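Local coordinates for protein GH86A beta-porphyranase (Bacteroides plebeius, PDB 4AW7) that cleaves the red-seaweed polysaccharide porphyran at linkages between beta-D-galactopyranose and alpha-L-galactopyranose-6-sulfate, releasing mostly a sulfated disaccharide, at residues 206-211 and 479-484; 241-246 and 297-302; 250-255 and 506-511; 534-539 and 545-550. One frame throughout, in Å; residues are numbered along the deposited sequence.

Contact 1 (206-211 and 479-484); sequences NYWNTR and SEYLKP. With K (potassium ion), chain F.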
# COMPACT_ATOMS: atom_id res chain seq x y z
N ASN A 206 6.18 17.63 -13.32
CA ASN A 206 5.91 18.82 -12.50
C ASN A 206 5.08 18.48 -11.28
O ASN A 206 5.26 19.07 -10.21
CB ASN A 206 5.21 19.92 -13.31
CG ASN A 206 5.06 21.20 -12.52
OD1 ASN A 206 6.06 21.84 -12.24
ND2 ASN A 206 3.83 21.54 -12.11
N TYR A 207 4.17 17.54 -11.42
CA TYR A 207 3.29 17.17 -10.32
C TYR A 207 4.12 16.56 -9.16
O TYR A 207 4.01 16.99 -8.03
CB TYR A 207 2.15 16.27 -10.79
CG TYR A 207 1.14 16.05 -9.70
CD1 TYR A 207 1.23 15.03 -8.77
CD2 TYR A 207 0.05 16.91 -9.60
CE1 TYR A 207 0.30 14.89 -7.78
CE2 TYR A 207 -0.90 16.75 -8.61
CZ TYR A 207 -0.77 15.73 -7.70
OH TYR A 207 -1.70 15.61 -6.68
N TRP A 208 4.94 15.57 -9.46
CA TRP A 208 5.89 15.05 -8.51
C TRP A 208 6.66 16.21 -7.86
O TRP A 208 6.74 16.32 -6.65
CB TRP A 208 6.91 14.12 -9.19
CG TRP A 208 8.10 13.82 -8.33
CD1 TRP A 208 9.33 14.35 -8.45
CD2 TRP A 208 8.17 12.92 -7.21
NE1 TRP A 208 10.16 13.88 -7.49
CE2 TRP A 208 9.47 12.99 -6.70
CE3 TRP A 208 7.25 12.06 -6.59
CZ2 TRP A 208 9.88 12.26 -5.60
CZ3 TRP A 208 7.66 11.31 -5.52
CH2 TRP A 208 8.97 11.44 -5.01
N ASN A 209 7.24 17.10 -8.69
CA ASN A 209 8.10 18.12 -8.15
C ASN A 209 7.41 19.05 -7.18
O ASN A 209 8.01 19.44 -6.16
CB ASN A 209 8.71 18.99 -9.27
CG ASN A 209 9.77 18.29 -10.07
OD1 ASN A 209 10.39 17.33 -9.62
ND2 ASN A 209 10.02 18.78 -11.30
N THR A 210 6.14 19.35 -7.44
CA THR A 210 5.45 20.37 -6.68
C THR A 210 4.51 19.83 -5.60
O THR A 210 4.01 20.60 -4.78
CB THR A 210 4.67 21.31 -7.64
OG1 THR A 210 3.74 20.54 -8.41
CG2 THR A 210 5.62 22.07 -8.55
N ARG A 211 4.31 18.50 -5.57
CA ARG A 211 3.48 17.86 -4.56
C ARG A 211 4.38 16.98 -3.69
O ARG A 211 4.90 17.46 -2.70
CB ARG A 211 2.27 17.14 -5.20
CG ARG A 211 1.08 18.03 -5.50
CD ARG A 211 1.29 19.00 -6.64
NE ARG A 211 0.03 19.64 -7.00
CZ ARG A 211 -0.09 20.59 -7.91
NH1 ARG A 211 0.96 21.08 -8.52
NH2 ARG A 211 -1.29 21.02 -8.24
N SER A 479 21.82 6.69 -6.49
CA SER A 479 21.93 8.12 -6.25
C SER A 479 21.27 8.91 -7.36
O SER A 479 21.06 10.10 -7.19
CB SER A 479 23.41 8.52 -6.19
OG SER A 479 24.07 8.23 -7.42
N GLU A 480 20.97 8.25 -8.49
CA GLU A 480 20.34 8.90 -9.65
C GLU A 480 18.88 8.52 -9.75
O GLU A 480 18.56 7.34 -9.69
CB GLU A 480 21.06 8.47 -10.93
CG GLU A 480 22.49 8.94 -11.01
CD GLU A 480 22.56 10.41 -11.24
OE1 GLU A 480 21.96 10.89 -12.22
OE2 GLU A 480 23.19 11.06 -10.43
N TYR A 481 18.01 9.51 -9.92
CA TYR A 481 16.59 9.28 -10.17
C TYR A 481 16.08 10.37 -11.10
O TYR A 481 16.80 11.35 -11.39
CB TYR A 481 15.74 9.14 -8.88
CG TYR A 481 15.07 10.42 -8.44
CD1 TYR A 481 15.79 11.59 -8.28
CD2 TYR A 481 13.72 10.45 -8.14
CE1 TYR A 481 15.15 12.79 -7.93
CE2 TYR A 481 13.07 11.62 -7.78
CZ TYR A 481 13.79 12.81 -7.69
OH TYR A 481 13.12 13.97 -7.36
N LEU A 482 14.84 10.23 -11.57
CA LEU A 482 14.15 11.26 -12.36
C LEU A 482 15.03 11.84 -13.45
O LEU A 482 15.38 13.02 -13.45
CB LEU A 482 13.55 12.33 -11.43
CG LEU A 482 12.60 13.33 -12.10
CD1 LEU A 482 11.46 12.63 -12.84
CD2 LEU A 482 12.03 14.24 -11.04
N LYS A 483 15.36 11.00 -14.42
CA LYS A 483 16.28 11.38 -15.50
C LYS A 483 15.51 11.50 -16.81
O LYS A 483 14.85 10.57 -17.22
CB LYS A 483 17.39 10.33 -15.65
CG LYS A 483 18.24 10.08 -14.41
CD LYS A 483 18.89 11.29 -13.84
CE LYS A 483 19.96 11.83 -14.76
NZ LYS A 483 20.89 12.79 -14.05
N PRO A 484 15.62 12.65 -17.49
CA PRO A 484 14.94 12.78 -18.77
C PRO A 484 15.59 11.93 -19.83
O PRO A 484 16.81 11.78 -19.84
CB PRO A 484 15.13 14.25 -19.12
CG PRO A 484 16.29 14.69 -18.39
CD PRO A 484 16.30 13.90 -17.11
K K F . -1.44 13.82 -4.42
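W208 and Y481 meet through the polar edges of their rings. The indole N-H of W208 points almost straight at the phenol oxygen, with NE1 3.0 Å from Y481 OH and an N-H...O angle of 160°, and the oxygen lies close to the indole plane. The two ring planes are inclined by 67°, and beside the bond W208 CZ2 rests 3.9 Å from Y481 CE2. With its CG anti to the backbone N (chi1 166°), W208 carries the indole off helix 206-210 toward residues 479-484. L482 adds an apolar touch: its CD2 sits 3.7 Å from W208 CD1 and also reaches N209 OD1, while its CB covers the centre of one face of the Y481 ring. A phenylalanine in place of W208 would probably leave the hydroxyl of Y481 without this donor and open a gap beside L482. M253 of helix 245-262 packs against W208, Y481 and L482, and W200 meets W208 edge-to-face. Y207 OH binds a potassium ion at 2.9 Å. On the strand side, L482 and K483 both face V578 in a G1 beta bulge; the contact thereby joins helix 206-210 to the bulged end of strand 469-484.

Contact 2 (241-246 and 297-302); sequences KRSGSN and FNHFLF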
# COMPACT_ATOMS: atom_id res chain seq x y z
N LYS A 241 -6.40 1.72 -13.91
CA LYS A 241 -5.96 0.83 -12.83
C LYS A 241 -4.58 1.24 -12.34
O LYS A 241 -3.59 1.32 -13.12
CB LYS A 241 -5.87 -0.62 -13.25
N ARG A 242 -4.46 1.48 -11.04
CA ARG A 242 -3.18 1.57 -10.38
C ARG A 242 -2.64 0.23 -9.94
O ARG A 242 -1.41 0.08 -9.80
CB ARG A 242 -3.19 2.57 -9.26
CG ARG A 242 -3.60 3.95 -9.75
CD ARG A 242 -3.24 5.02 -8.71
NE ARG A 242 -3.60 6.38 -9.10
CZ ARG A 242 -2.93 7.14 -9.94
NH1 ARG A 242 -1.82 6.70 -10.46
NH2 ARG A 242 -3.33 8.37 -10.19
N SER A 243 -3.51 -0.74 -9.70
CA SER A 243 -2.95 -2.02 -9.30
C SER A 243 -2.02 -2.55 -10.39
O SER A 243 -2.21 -2.30 -11.60
CB SER A 243 -3.95 -2.99 -8.86
OG SER A 243 -4.86 -3.21 -9.83
N GLY A 244 -0.98 -3.23 -9.95
CA GLY A 244 0.09 -3.62 -10.86
C GLY A 244 1.09 -2.50 -11.00
O GLY A 244 1.44 -1.81 -10.05
N SER A 245 1.60 -2.34 -12.23
CA SER A 245 2.85 -1.60 -12.44
C SER A 245 2.78 -0.14 -12.05
O SER A 245 3.78 0.43 -11.65
CB SER A 245 3.34 -1.74 -13.88
OG SER A 245 2.69 -0.86 -14.77
N ASN A 246 1.61 0.52 -12.18
CA ASN A 246 1.56 1.94 -11.82
C ASN A 246 1.78 2.14 -10.32
O ASN A 246 2.62 2.93 -9.93
CB ASN A 246 0.22 2.56 -12.25
CG ASN A 246 0.04 3.95 -11.74
OD1 ASN A 246 -0.63 4.15 -10.72
ND2 ASN A 246 0.68 4.92 -12.40
N PHE A 297 -8.68 -4.79 -3.59
CA PHE A 297 -8.00 -5.13 -2.34
C PHE A 297 -6.97 -6.22 -2.61
O PHE A 297 -5.80 -6.12 -2.19
CB PHE A 297 -8.93 -5.60 -1.24
CG PHE A 297 -10.01 -4.63 -0.80
CD1 PHE A 297 -9.90 -3.26 -0.92
CD2 PHE A 297 -11.13 -5.14 -0.21
CE1 PHE A 297 -10.94 -2.42 -0.53
CE2 PHE A 297 -12.14 -4.31 0.20
CZ PHE A 297 -12.07 -2.95 0.02
N ASN A 298 -7.38 -7.31 -3.25
CA ASN A 298 -6.45 -8.39 -3.55
C ASN A 298 -5.31 -7.97 -4.46
O ASN A 298 -4.14 -8.29 -4.23
CB ASN A 298 -7.21 -9.58 -4.10
CG ASN A 298 -7.87 -10.42 -3.01
OD1 ASN A 298 -7.29 -10.61 -1.94
ND2 ASN A 298 -9.09 -10.92 -3.29
N HIS A 299 -5.62 -7.22 -5.53
CA HIS A 299 -4.54 -6.88 -6.45
C HIS A 299 -3.45 -6.02 -5.80
O HIS A 299 -2.25 -6.19 -6.06
CB HIS A 299 -5.06 -6.15 -7.68
CG HIS A 299 -5.97 -6.96 -8.55
ND1 HIS A 299 -5.73 -8.27 -8.89
CD2 HIS A 299 -7.09 -6.60 -9.21
CE1 HIS A 299 -6.68 -8.68 -9.71
NE2 HIS A 299 -7.52 -7.69 -9.92
N PHE A 300 -3.85 -5.08 -4.95
CA PHE A 300 -2.90 -4.24 -4.25
C PHE A 300 -2.18 -5.00 -3.13
O PHE A 300 -1.02 -4.73 -2.85
CB PHE A 300 -3.56 -3.00 -3.63
CG PHE A 300 -3.95 -1.95 -4.64
CD1 PHE A 300 -3.01 -1.31 -5.46
CD2 PHE A 300 -5.27 -1.56 -4.76
CE1 PHE A 300 -3.39 -0.34 -6.33
CE2 PHE A 300 -5.67 -0.56 -5.64
CZ PHE A 300 -4.74 0.04 -6.46
N LEU A 301 -2.87 -5.93 -2.49
CA LEU A 301 -2.34 -6.61 -1.32
C LEU A 301 -1.01 -7.27 -1.62
O LEU A 301 -0.09 -7.22 -0.81
CB LEU A 301 -3.35 -7.64 -0.82
CG LEU A 301 -2.95 -8.51 0.36
CD1 LEU A 301 -2.73 -7.66 1.63
CD2 LEU A 301 -4.03 -9.56 0.60
N PHE A 302 -0.89 -7.92 -2.76
CA PHE A 302 0.33 -8.68 -3.03
C PHE A 302 1.53 -7.75 -3.20
O PHE A 302 2.63 -8.07 -2.71
CB PHE A 302 0.16 -9.55 -4.30
CG PHE A 302 -0.69 -10.80 -4.11
CD1 PHE A 302 -2.07 -10.72 -3.90
CD2 PHE A 302 -0.13 -12.06 -4.16
CE1 PHE A 302 -2.83 -11.84 -3.71
CE2 PHE A 302 -0.88 -13.18 -3.99
CZ PHE A 302 -2.25 -13.08 -3.77
O HOH W 1 -0.62 -4.05 -7.24
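S243 fits into the angle between two consecutive side chains of helix 293-305, H299 and F300, and has the most surface buried. Its CB lies over one face of the F300 ring, 3.9 Å from the ring centroid and 19° off the normal, a CH-pi contact displaced toward the rim. The backbone follows the same face, S243 N coming within 3.4 Å of F300 CE1. S243 CB also packs 3.6 Å from H299 CB. The first torsion of F300 (chi1 -73°) sets CG anti to the carbonyl carbon and brings the ring against S243. H299 offers mainly its CB here; its imidazole is held from outside, ND1 by D398 and NE2 by N453, which fixes the rotation of the ring. A single water bridges the backbones, accepting from G244 N and donating to H299 O, each at 2.9 Å. G244, at a positive phi that would jam a side chain against the preceding carbonyl, is the N-cap of helix 245-262. The loop comes between strand 225-233, whose D232 accepts a hydrogen bond from S243 N, and that helix. Helix 293-305 packs against it, and sets N298 and F302 on strand 392-399 and N298 and L301 on helix 359-365.

Contact 3 (250-255 and 506-511); sequences VLDMVE and SLRMSI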
# COMPACT_ATOMS: atom_id res chain seq x y z
N VAL A 250 4.64 4.24 -8.40
CA VAL A 250 4.27 5.30 -7.48
C VAL A 250 5.04 5.16 -6.15
O VAL A 250 5.62 6.13 -5.64
CB VAL A 250 2.74 5.29 -7.24
CG1 VAL A 250 2.36 6.08 -5.99
CG2 VAL A 250 2.02 5.85 -8.49
N LEU A 251 5.02 3.94 -5.61
CA LEU A 251 5.68 3.71 -4.34
C LEU A 251 7.19 3.63 -4.47
O LEU A 251 7.92 4.16 -3.61
CB LEU A 251 5.10 2.46 -3.65
CG LEU A 251 3.60 2.50 -3.36
CD1 LEU A 251 3.21 1.19 -2.68
CD2 LEU A 251 3.18 3.70 -2.54
N ASP A 252 7.68 3.05 -5.56
CA ASP A 252 9.12 3.07 -5.80
C ASP A 252 9.68 4.48 -5.88
O ASP A 252 10.79 4.71 -5.43
CB ASP A 252 9.48 2.32 -7.09
CG ASP A 252 9.56 0.82 -6.95
OD1 ASP A 252 9.08 0.26 -5.94
OD2 ASP A 252 10.16 0.17 -7.86
N MET A 253 8.92 5.44 -6.43
CA MET A 253 9.47 6.79 -6.54
C MET A 253 9.68 7.44 -5.18
O MET A 253 10.66 8.14 -4.95
CB MET A 253 8.64 7.68 -7.42
CG MET A 253 9.39 8.90 -7.92
SD MET A 253 8.50 9.71 -9.29
CE MET A 253 9.77 10.89 -9.81
N VAL A 254 8.70 7.22 -4.30
CA VAL A 254 8.81 7.73 -2.91
C VAL A 254 10.06 7.16 -2.24
O VAL A 254 10.83 7.88 -1.63
CB VAL A 254 7.52 7.49 -2.12
CG1 VAL A 254 7.68 7.88 -0.66
CG2 VAL A 254 6.34 8.19 -2.76
N GLU A 255 10.23 5.84 -2.35
CA GLU A 255 11.41 5.20 -1.75
C GLU A 255 12.70 5.72 -2.36
O GLU A 255 13.68 6.01 -1.64
CB GLU A 255 11.33 3.68 -1.95
CG GLU A 255 10.22 3.00 -1.19
CD GLU A 255 10.14 1.48 -1.42
OE1 GLU A 255 11.06 0.91 -2.06
OE2 GLU A 255 9.20 0.78 -0.92
N SER A 506 16.78 -8.80 -10.02
CA SER A 506 16.00 -8.08 -11.02
C SER A 506 16.23 -6.58 -10.89
O SER A 506 16.60 -6.08 -9.83
CB SER A 506 14.53 -8.36 -10.92
OG SER A 506 14.07 -7.94 -9.68
N LEU A 507 15.99 -5.88 -12.00
CA LEU A 507 15.94 -4.43 -12.02
C LEU A 507 14.46 -4.01 -12.02
O LEU A 507 13.67 -4.49 -12.84
CB LEU A 507 16.60 -3.93 -13.31
CG LEU A 507 16.43 -2.44 -13.61
CD1 LEU A 507 17.15 -1.56 -12.63
CD2 LEU A 507 16.86 -2.20 -15.06
N ARG A 508 14.11 -3.10 -11.10
CA ARG A 508 12.78 -2.48 -11.09
C ARG A 508 12.95 -1.14 -11.79
O ARG A 508 13.45 -0.17 -11.20
CB ARG A 508 12.34 -2.28 -9.67
CG ARG A 508 12.20 -3.56 -8.86
CD ARG A 508 11.84 -3.32 -7.43
NE ARG A 508 10.56 -2.65 -7.22
CZ ARG A 508 9.40 -3.24 -7.12
NH1 ARG A 508 9.28 -4.54 -7.19
NH2 ARG A 508 8.33 -2.47 -6.90
N MET A 509 12.56 -1.09 -13.07
CA MET A 509 12.77 0.08 -13.91
C MET A 509 11.45 0.82 -14.04
O MET A 509 10.53 0.30 -14.68
CB MET A 509 13.24 -0.40 -15.29
CG MET A 509 13.34 0.67 -16.33
SD MET A 509 13.83 0.15 -17.97
CE MET A 509 12.40 -0.81 -18.44
N SER A 510 11.37 2.01 -13.44
CA SER A 510 10.15 2.80 -13.52
C SER A 510 10.33 3.93 -14.51
O SER A 510 11.33 4.67 -14.43
CB SER A 510 9.71 3.31 -12.15
OG SER A 510 9.35 2.26 -11.25
N ILE A 511 9.32 4.05 -15.39
CA ILE A 511 9.34 5.05 -16.45
C ILE A 511 7.99 5.74 -16.52
O ILE A 511 6.94 5.14 -16.30
CB ILE A 511 9.74 4.47 -17.82
CG1 ILE A 511 8.78 3.38 -18.26
CG2 ILE A 511 11.19 3.95 -17.78
CD1 ILE A 511 9.04 2.84 -19.71
O HOH W 2 11.63 1.48 -9.76
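D252 and R508 form a buried two-pronged salt bridge. The arginine presents its NE side: R508 NE gives a hydrogen bond to D252 OD2 at 2.9 Å, and R508 NH2 gives one to D252 OD1 at 3.0 Å, with N-H...O angles of 151° and 155°. Both oxygens are met on the syn side, but the carboxylate and guanidinium planes are turned 54° apart, so the paired groups are twisted rather than coplanar. A bend in the arginine chain at chi3 brings the NE edge round to the aspartate. Each partner has a second charged mate: E248 bridges to R508 NH2, and R307 bridges to D252 OD1. This alternation of charge probably keeps D252 ionised despite its burial. A methionine in place of R508 would probably take away the two-pronged bond to D252 and the arginine partner of E248. Next to the bridge a water lies 2.7 Å from D252 OD2, 2.8 Å from R508 O and 2.8 Å from S510 OG, and so sits between the carboxylate and the strand. The side chains of R508 and S510 leave the strand on the same side, toward the helix, and M550 of the adjoining strand 546-555 packs against both and against D252. Helix 245-262 thus lies against strand 503-514, which runs between strands 546-555 and 577-589 in a five-stranded sheet, while L251 and V254 of the same helix pack on strand 268-276 of the parallel catalytic sheet.

Contact 4 (534-539 and 545-550); sequences DNWKGY and NIFFGM. With CA (calcium ion), chain C.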
# COMPACT_ATOMS: atom_id res chain seq x y z
N ASP A 534 8.50 -8.17 -22.40
CA ASP A 534 7.36 -7.50 -23.03
C ASP A 534 6.23 -7.20 -22.09
O ASP A 534 5.50 -6.27 -22.32
CB ASP A 534 6.83 -8.32 -24.24
CG ASP A 534 7.92 -8.61 -25.28
OD1 ASP A 534 8.60 -7.65 -25.66
OD2 ASP A 534 8.09 -9.78 -25.68
N ASN A 535 6.15 -7.96 -21.01
CA ASN A 535 5.06 -7.95 -20.05
C ASN A 535 5.52 -7.35 -18.73
O ASN A 535 6.70 -7.40 -18.38
CB ASN A 535 4.58 -9.40 -19.84
CG ASN A 535 3.25 -9.49 -19.13
OD1 ASN A 535 2.50 -8.51 -19.05
ND2 ASN A 535 2.92 -10.68 -18.65
N TRP A 536 4.57 -6.79 -18.01
CA TRP A 536 4.73 -6.21 -16.68
C TRP A 536 3.45 -6.47 -15.88
O TRP A 536 2.48 -6.96 -16.40
CB TRP A 536 5.07 -4.72 -16.72
CG TRP A 536 4.12 -3.93 -17.52
CD1 TRP A 536 2.89 -3.47 -17.11
CD2 TRP A 536 4.27 -3.51 -18.87
NE1 TRP A 536 2.28 -2.79 -18.13
CE2 TRP A 536 3.10 -2.82 -19.23
CE3 TRP A 536 5.26 -3.70 -19.84
CZ2 TRP A 536 2.90 -2.29 -20.51
CZ3 TRP A 536 5.07 -3.14 -21.10
CH2 TRP A 536 3.90 -2.44 -21.41
N LYS A 537 3.49 -6.13 -14.60
CA LYS A 537 2.36 -6.39 -13.72
C LYS A 537 1.13 -5.59 -14.16
O LYS A 537 1.14 -4.35 -14.20
CB LYS A 537 2.70 -6.01 -12.29
CG LYS A 537 3.80 -6.86 -11.67
CD LYS A 537 4.29 -6.20 -10.39
CE LYS A 537 5.60 -6.74 -9.82
NZ LYS A 537 5.37 -8.04 -9.18
N GLY A 538 0.04 -6.29 -14.42
CA GLY A 538 -1.19 -5.63 -14.77
C GLY A 538 -1.19 -5.11 -16.18
O GLY A 538 -0.48 -5.58 -17.07
N TYR A 539 -2.08 -4.16 -16.39
CA TYR A 539 -2.49 -3.80 -17.74
C TYR A 539 -1.56 -2.84 -18.44
O TYR A 539 -0.61 -2.31 -17.88
CB TYR A 539 -3.95 -3.33 -17.80
CG TYR A 539 -4.25 -1.88 -17.55
CD1 TYR A 539 -3.65 -1.15 -16.54
CD2 TYR A 539 -5.13 -1.21 -18.38
CE1 TYR A 539 -3.96 0.20 -16.32
CE2 TYR A 539 -5.44 0.12 -18.17
CZ TYR A 539 -4.88 0.82 -17.13
OH TYR A 539 -5.15 2.14 -16.93
N ASN A 545 -2.89 8.57 -21.30
CA ASN A 545 -2.03 9.29 -22.19
C ASN A 545 -0.56 9.12 -21.83
O ASN A 545 0.32 9.07 -22.72
CB ASN A 545 -2.45 10.77 -22.08
CG ASN A 545 -1.53 11.71 -22.85
OD1 ASN A 545 -1.34 11.55 -24.04
ND2 ASN A 545 -0.99 12.71 -22.15
N ILE A 546 -0.27 8.98 -20.52
CA ILE A 546 1.09 8.77 -20.05
C ILE A 546 1.14 7.42 -19.40
O ILE A 546 0.37 7.13 -18.48
CB ILE A 546 1.55 9.84 -19.02
CG1 ILE A 546 1.30 11.26 -19.56
CG2 ILE A 546 3.00 9.57 -18.64
CD1 ILE A 546 1.24 12.33 -18.46
N PHE A 547 2.07 6.59 -19.85
CA PHE A 547 2.40 5.36 -19.16
C PHE A 547 3.29 5.71 -17.98
O PHE A 547 4.30 6.36 -18.14
CB PHE A 547 3.18 4.40 -20.04
CG PHE A 547 3.61 3.11 -19.33
CD1 PHE A 547 2.74 2.08 -19.23
CD2 PHE A 547 4.84 3.02 -18.72
CE1 PHE A 547 3.11 0.90 -18.57
CE2 PHE A 547 5.22 1.83 -18.07
CZ PHE A 547 4.34 0.80 -18.00
N PHE A 548 2.88 5.32 -16.78
CA PHE A 548 3.74 5.43 -15.60
C PHE A 548 3.70 4.10 -14.88
O PHE A 548 2.67 3.72 -14.35
CB PHE A 548 3.34 6.58 -14.68
CG PHE A 548 4.29 6.76 -13.53
CD1 PHE A 548 5.65 6.93 -13.73
CD2 PHE A 548 3.83 6.77 -12.22
CE1 PHE A 548 6.52 7.07 -12.70
CE2 PHE A 548 4.71 6.97 -11.14
CZ PHE A 548 6.05 7.12 -11.39
N GLY A 549 4.82 3.37 -14.95
CA GLY A 549 4.82 2.01 -14.44
C GLY A 549 6.23 1.50 -14.22
O GLY A 549 7.17 1.96 -14.87
N MET A 550 6.33 0.53 -13.32
CA MET A 550 7.53 -0.19 -13.03
C MET A 550 7.51 -1.51 -13.82
O MET A 550 6.55 -2.28 -13.71
CB MET A 550 7.59 -0.46 -11.53
CG MET A 550 8.90 -1.11 -11.02
SD MET A 550 9.13 -2.88 -11.41
CE MET A 550 7.77 -3.61 -10.47
CA CA C . 0.60 -7.56 -17.92
O HOH W 3 1.58 -5.74 -19.17
O HOH W 4 5.59 -4.72 -13.26
O HOH W 5 -1.82 -7.81 -18.25
O HOH W 6 0.12 -7.90 -20.37
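F547 turns its edge to the indole face of W536, the six-membered rings 5.2 Å apart at their centroids and inclined by 66°, an edge-to-face pair. The closest atoms are F547 CE1 and W536 CZ2, 3.7 Å apart. W536 holds CG between its backbone N and carbonyl carbon (chi1 53°), which lays the indole toward strand 546-555, while F547 extends its ring with CG anti to the backbone N (chi1 177°). W536 NE1 gives a hydrogen bond of 2.9 Å to Y539 O, close to the indole plane though above that of the carbonyl, and this limits rotation of the ring. G549 suits the packing, since a CB there would collide with F547 CZ. M550 folds at chi2 and chi3 so that its CE meets K537 CE at 3.9 Å, and a water joins K537 N to M550 O. A calcium ion gathers N535 OD1 (2.4 Å), W536 O, G538 O, three waters and D381. One of those waters lies over the W536 face opposite F547. Hard oxygen ligands thus shape the 534-539 loop around the cation while its indole packs on the strand, so metal binding and aromatic packing probably reinforce one loop conformation.

In the fold
Helix 245-262 connects the set: its N-terminal loop belongs to contact 2, its middle to contact 3, and its M253 packs on contact 1. Contacts 1, 3 and 4 all reach the sheet holding strands 469-484, 503-514 and 546-555, the last two being neighbours. Centres of contacts 1 and 3, 2 and 4, and 3 and 4 lie about 12 Å apart, those of 1 and 2 about 23 Å. Along the chain contact 2 nests inside contact 1, contact 3 crosses both, and contact 4 follows last. Contacts 1 and 3 join the catalytic part to the C-terminal sheet; contacts 2 and 4 lie on one side each, linked by a probable hydrogen bond from S245 N to K537 O.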